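Local atomic coordinates of geranyltranstransferase (Agrobacterium tumefaciens, PDB entry 2H8O), a protein that probably catalyses the condensation of geranyl diphosphate with isopentenyl diphosphate to give farnesyl diphosphate, as a polyprenyl synthetase-family enzyme. Residues 258-263 / 295-300; 98-103 / 245-250. All blocks are in the same frame, centred on the assembly; numbering follows the deposited sequence.

Interaction 1: 258-263 / 295-300; sequences FQLADD and EAWARE
Leu260 of helix 241-267 reaches straight at helix 295-312 and makes every contact between 258-263 and 295-300, all of them apolar or van der Waals. Its two methyls divide the work. CD2 lies 3.9 Å from Ala298 CB and 4.1 Å from Trp297 CZ3, while CD1 rests 3.8 Å from the carbonyl O of Ala298. With only a methyl at Ala298, the backbones approach closely, Leu260 CA and Ala298 CA being 6.7 Å apart. Trp297 arrives from the flank: with CG anti to the backbone N (chi1 176°), its six-membered ring swings back toward Leu260, whose side chain it crosses at about a right angle. Leu302 and Gln305, further along helix 295-312, also touch the leucine, and Arg293 makes a cation-pi contact with the indole.

The polar bonds stay within each helix. Gln259 NE2 donates to Asp263 OD2 one turn on (2.9 Å, N-H...O 171°). Asp263 OD2 lies almost in the amide plane of Gln259, and NE2 approaches it on the syn side, 34° out of the carboxylate plane. Because Gln259 OE1 is bonded to Thr222 OG1, both ends of the amide are held, which fixes its orientation and probably helps to position Asp263. On the facing helix, Arg299 NE and Glu295 OE1 form a salt bridge whose hydrogen bond is weak, at 3.5 Å.

Asp262 and Asp263 open the sequence DDLLD, the second aspartate-rich motif of polyprenyl synthetases, which in relatives binds magnesium and substrate diphosphate; Leu260 packs the helix that carries this motif against helix 295-312.

Interaction 2: 98-103 / 245-250; sequences ALLGGD and QRLRLF
Leu247 projects from helix 241-267 toward the end of helix 88-99, where Leu99 and Leu100 receive it in a purely apolar contact. The closer partner is Leu100, whose CD1 lies 3.9 Å from Leu247 CG and also touches Leu247 CD2 at 4.0 Å, so that one methyl sits against the branch point of the other leucine. An extended Leu100, with CG beside the backbone N and CD1 carried outward (chi2 177°), slides past Leu247 in the opposite direction. Leu247 itself is turned away from a staggered position about CA-CB (chi1 -91°). Its other methyl, CD1, meets Leu99 CD2 more loosely, at 4.3 Å.

The two receiving leucines are neighbours at a helix end. Leu100 is the first residue to leave helical torsions, and Gly101, at positive phi (72°), is the C-prime residue of a Schellman motif, with Gly101 N bonded to Ala98 O at 3.2 Å. Asp103 then N-caps the next helix, 104-125, through OD1 and Ala106 N. Around the leucines, Ala234 and Ala237 of helix 211-237 touch Leu100, Tyr316 touches both Leu99 and Leu100, and Leu323 of helix 321-331 lies against Leu99.

In the fold
Both contacts use helix 241-267 at separate places along its length, their centres 25 Å apart and their nearest atoms about 9 Å apart. Each is small, buried and apolar, and each depends on one leucine from that shared helix. In interaction 1 the partner is helix 295-312, which comes close enough for a leucine methyl to touch backbone; in interaction 2 it is the terminus of helix 88-99, met by side chains alone across a wider gap. Their polar surroundings differ too. Interaction 1 adjoins the aspartate-rich motif, whereas beside interaction 2 Arg248 forms salt bridges with Glu231 and with Asp65 of the second subunit.

Interaction 1: 258-263 / 295-300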
# COMPACT_ATOMS: atom_id res chain seq x y z
N PHE A 258 22.17 -12.64 2.07
CA PHE A 258 21.46 -12.67 0.79
C PHE A 258 22.09 -11.71 -0.20
O PHE A 258 22.37 -12.07 -1.34
CB PHE A 258 19.99 -12.33 1.04
CG PHE A 258 19.13 -12.28 -0.20
CD1 PHE A 258 18.37 -13.37 -0.58
CD2 PHE A 258 19.07 -11.12 -0.96
CE1 PHE A 258 17.56 -13.32 -1.70
CE2 PHE A 258 18.28 -11.05 -2.07
CZ PHE A 258 17.52 -12.15 -2.45
N GLN A 259 22.37 -10.50 0.26
CA GLN A 259 22.96 -9.46 -0.59
C GLN A 259 24.39 -9.82 -1.03
O GLN A 259 24.70 -9.74 -2.22
CB GLN A 259 22.97 -8.13 0.18
CG GLN A 259 23.46 -6.94 -0.63
CD GLN A 259 22.57 -6.67 -1.82
OE1 GLN A 259 21.35 -6.60 -1.68
NE2 GLN A 259 23.17 -6.55 -3.01
N LEU A 260 25.24 -10.21 -0.09
CA LEU A 260 26.63 -10.58 -0.39
C LEU A 260 26.70 -11.76 -1.35
O LEU A 260 27.43 -11.72 -2.33
CB LEU A 260 27.39 -10.96 0.88
CG LEU A 260 28.15 -9.91 1.66
CD1 LEU A 260 28.84 -10.58 2.82
CD2 LEU A 260 29.17 -9.20 0.77
N ALA A 261 25.95 -12.82 -1.05
CA ALA A 261 25.97 -14.01 -1.89
C ALA A 261 25.59 -13.65 -3.32
O ALA A 261 26.21 -14.14 -4.27
CB ALA A 261 25.01 -15.09 -1.34
N ASP A 262 24.60 -12.78 -3.46
CA ASP A 262 24.11 -12.38 -4.78
C ASP A 262 25.17 -11.58 -5.53
O ASP A 262 25.41 -11.83 -6.72
CB ASP A 262 22.82 -11.56 -4.68
CG ASP A 262 22.00 -11.62 -5.95
OD1 ASP A 262 21.58 -12.74 -6.31
OD2 ASP A 262 21.77 -10.57 -6.58
N ASP A 263 25.81 -10.64 -4.84
CA ASP A 263 26.84 -9.82 -5.46
C ASP A 263 28.08 -10.66 -5.80
O ASP A 263 28.73 -10.41 -6.80
CB ASP A 263 27.21 -8.62 -4.58
CG ASP A 263 26.09 -7.59 -4.50
OD1 ASP A 263 25.28 -7.49 -5.45
OD2 ASP A 263 26.00 -6.89 -3.47
N GLU A 295 36.64 -10.04 -3.07
CA GLU A 295 35.97 -11.33 -2.96
C GLU A 295 36.34 -12.09 -1.68
O GLU A 295 35.47 -12.70 -1.04
CB GLU A 295 36.31 -12.16 -4.21
CG GLU A 295 35.75 -13.57 -4.22
CD GLU A 295 36.02 -14.27 -5.54
OE1 GLU A 295 36.69 -15.32 -5.53
OE2 GLU A 295 35.56 -13.77 -6.59
N ALA A 296 37.62 -12.07 -1.32
CA ALA A 296 38.10 -12.77 -0.12
C ALA A 296 37.44 -12.23 1.15
O ALA A 296 37.02 -13.00 2.02
CB ALA A 296 39.62 -12.68 -0.02
N TRP A 297 37.33 -10.90 1.24
CA TRP A 297 36.66 -10.26 2.36
C TRP A 297 35.19 -10.70 2.39
O TRP A 297 34.66 -11.05 3.44
CB TRP A 297 36.74 -8.73 2.26
CG TRP A 297 35.97 -8.04 3.35
CD1 TRP A 297 36.46 -7.63 4.56
CD2 TRP A 297 34.58 -7.71 3.33
NE1 TRP A 297 35.45 -7.05 5.30
CE2 TRP A 297 34.29 -7.09 4.57
CE3 TRP A 297 33.56 -7.87 2.40
CZ2 TRP A 297 33.01 -6.63 4.89
CZ3 TRP A 297 32.29 -7.41 2.71
CH2 TRP A 297 32.02 -6.80 3.95
N ALA A 298 34.56 -10.68 1.23
CA ALA A 298 33.13 -11.00 1.12
C ALA A 298 32.84 -12.45 1.52
O ALA A 298 31.87 -12.73 2.22
CB ALA A 298 32.62 -10.71 -0.28
N ARG A 299 33.68 -13.37 1.07
CA ARG A 299 33.46 -14.78 1.37
C ARG A 299 33.65 -15.09 2.86
O ARG A 299 32.91 -15.89 3.43
CB ARG A 299 34.34 -15.68 0.47
CG ARG A 299 33.90 -15.63 -1.00
CD ARG A 299 34.48 -16.76 -1.85
NE ARG A 299 34.29 -16.52 -3.28
CZ ARG A 299 33.14 -16.64 -3.95
NH1 ARG A 299 32.01 -17.02 -3.33
NH2 ARG A 299 33.10 -16.37 -5.25
N GLU A 300 34.61 -14.43 3.50
CA GLU A 300 34.80 -14.58 4.95
C GLU A 300 33.62 -13.95 5.72
O GLU A 300 33.14 -14.54 6.68
CB GLU A 300 36.14 -13.97 5.39
CG GLU A 300 36.32 -13.78 6.91
CD GLU A 300 36.19 -15.07 7.72
OE1 GLU A 300 35.92 -14.98 8.94
OE2 GLU A 300 36.36 -16.18 7.15

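Interaction 2: 98-103 / 245-250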
# COMPACT_ATOMS: atom_id res chain seq x y z
N ALA A 98 6.69 -21.25 12.76
CA ALA A 98 6.81 -22.63 13.24
C ALA A 98 7.82 -22.74 14.38
O ALA A 98 7.56 -23.44 15.38
CB ALA A 98 7.21 -23.55 12.11
N LEU A 99 8.96 -22.06 14.23
CA LEU A 99 10.00 -22.06 15.26
C LEU A 99 9.45 -21.65 16.61
O LEU A 99 9.83 -22.25 17.64
CB LEU A 99 11.15 -21.13 14.88
CG LEU A 99 12.29 -21.02 15.89
CD1 LEU A 99 13.12 -22.30 15.91
CD2 LEU A 99 13.13 -19.79 15.57
N LEU A 100 8.58 -20.64 16.60
CA LEU A 100 8.07 -19.99 17.81
C LEU A 100 6.67 -20.50 18.22
O LEU A 100 6.06 -19.96 19.14
CB LEU A 100 8.04 -18.47 17.60
CG LEU A 100 9.41 -17.85 17.28
CD1 LEU A 100 9.36 -16.33 17.00
CD2 LEU A 100 10.36 -18.15 18.43
N GLY A 101 6.19 -21.52 17.52
CA GLY A 101 4.93 -22.18 17.86
C GLY A 101 3.65 -21.42 17.58
O GLY A 101 2.60 -21.74 18.17
N GLY A 102 3.71 -20.46 16.66
CA GLY A 102 2.53 -19.68 16.27
C GLY A 102 1.62 -20.44 15.34
O GLY A 102 1.91 -21.58 14.97
N ASP A 103 0.52 -19.80 14.96
CA ASP A 103 -0.52 -20.37 14.12
C ASP A 103 -0.04 -20.42 12.67
O ASP A 103 0.19 -19.37 12.04
CB ASP A 103 -1.79 -19.52 14.25
CG ASP A 103 -2.99 -20.13 13.57
OD1 ASP A 103 -2.92 -20.39 12.36
OD2 ASP A 103 -4.00 -20.38 14.27
N GLN A 245 13.14 -9.34 19.11
CA GLN A 245 14.45 -8.79 18.74
C GLN A 245 15.38 -9.85 18.18
O GLN A 245 16.10 -9.58 17.23
CB GLN A 245 15.15 -8.07 19.92
CG GLN A 245 14.61 -6.71 20.21
CD GLN A 245 14.53 -5.86 18.98
OE1 GLN A 245 15.51 -5.68 18.28
NE2 GLN A 245 13.31 -5.41 18.65
N ARG A 246 15.39 -11.03 18.79
CA ARG A 246 16.24 -12.14 18.34
C ARG A 246 15.91 -12.48 16.87
O ARG A 246 16.81 -12.61 16.03
CB ARG A 246 16.04 -13.36 19.23
CG ARG A 246 16.89 -14.57 18.85
CD ARG A 246 16.87 -15.66 19.94
NE ARG A 246 17.39 -15.12 21.21
CZ ARG A 246 18.68 -15.03 21.55
NH1 ARG A 246 19.66 -15.49 20.77
NH2 ARG A 246 19.02 -14.48 22.72
N LEU A 247 14.62 -12.64 16.58
CA LEU A 247 14.23 -13.00 15.21
C LEU A 247 14.49 -11.87 14.21
O LEU A 247 14.91 -12.13 13.08
CB LEU A 247 12.78 -13.52 15.14
CG LEU A 247 12.64 -15.04 15.29
CD1 LEU A 247 13.22 -15.76 14.08
CD2 LEU A 247 13.29 -15.56 16.57
N ARG A 248 14.27 -10.62 14.63
CA ARG A 248 14.70 -9.45 13.84
C ARG A 248 16.20 -9.50 13.48
O ARG A 248 16.64 -9.37 12.28
CB ARG A 248 14.32 -8.16 14.59
CG ARG A 248 14.58 -6.89 13.82
CD ARG A 248 14.37 -5.68 14.73
NE ARG A 248 14.77 -4.42 14.12
CZ ARG A 248 14.03 -3.70 13.28
NH1 ARG A 248 12.83 -4.12 12.93
NH2 ARG A 248 14.50 -2.55 12.79
N LEU A 249 17.02 -9.70 14.50
CA LEU A 249 18.45 -9.77 14.27
C LEU A 249 18.80 -10.91 13.32
O LEU A 249 19.64 -10.74 12.42
CB LEU A 249 19.20 -9.94 15.59
CG LEU A 249 19.39 -8.83 16.59
CD1 LEU A 249 20.37 -9.35 17.62
CD2 LEU A 249 19.92 -7.56 15.95
N PHE A 250 18.16 -12.06 13.51
CA PHE A 250 18.36 -13.19 12.60
C PHE A 250 18.01 -12.77 11.16
O PHE A 250 18.75 -13.05 10.21
CB PHE A 250 17.51 -14.39 13.03
CG PHE A 250 17.65 -15.58 12.13
CD1 PHE A 250 18.72 -16.46 12.24
CD2 PHE A 250 16.72 -15.81 11.13
CE1 PHE A 250 18.83 -17.55 11.39
CE2 PHE A 250 16.84 -16.89 10.27
CZ PHE A 250 17.89 -17.76 10.41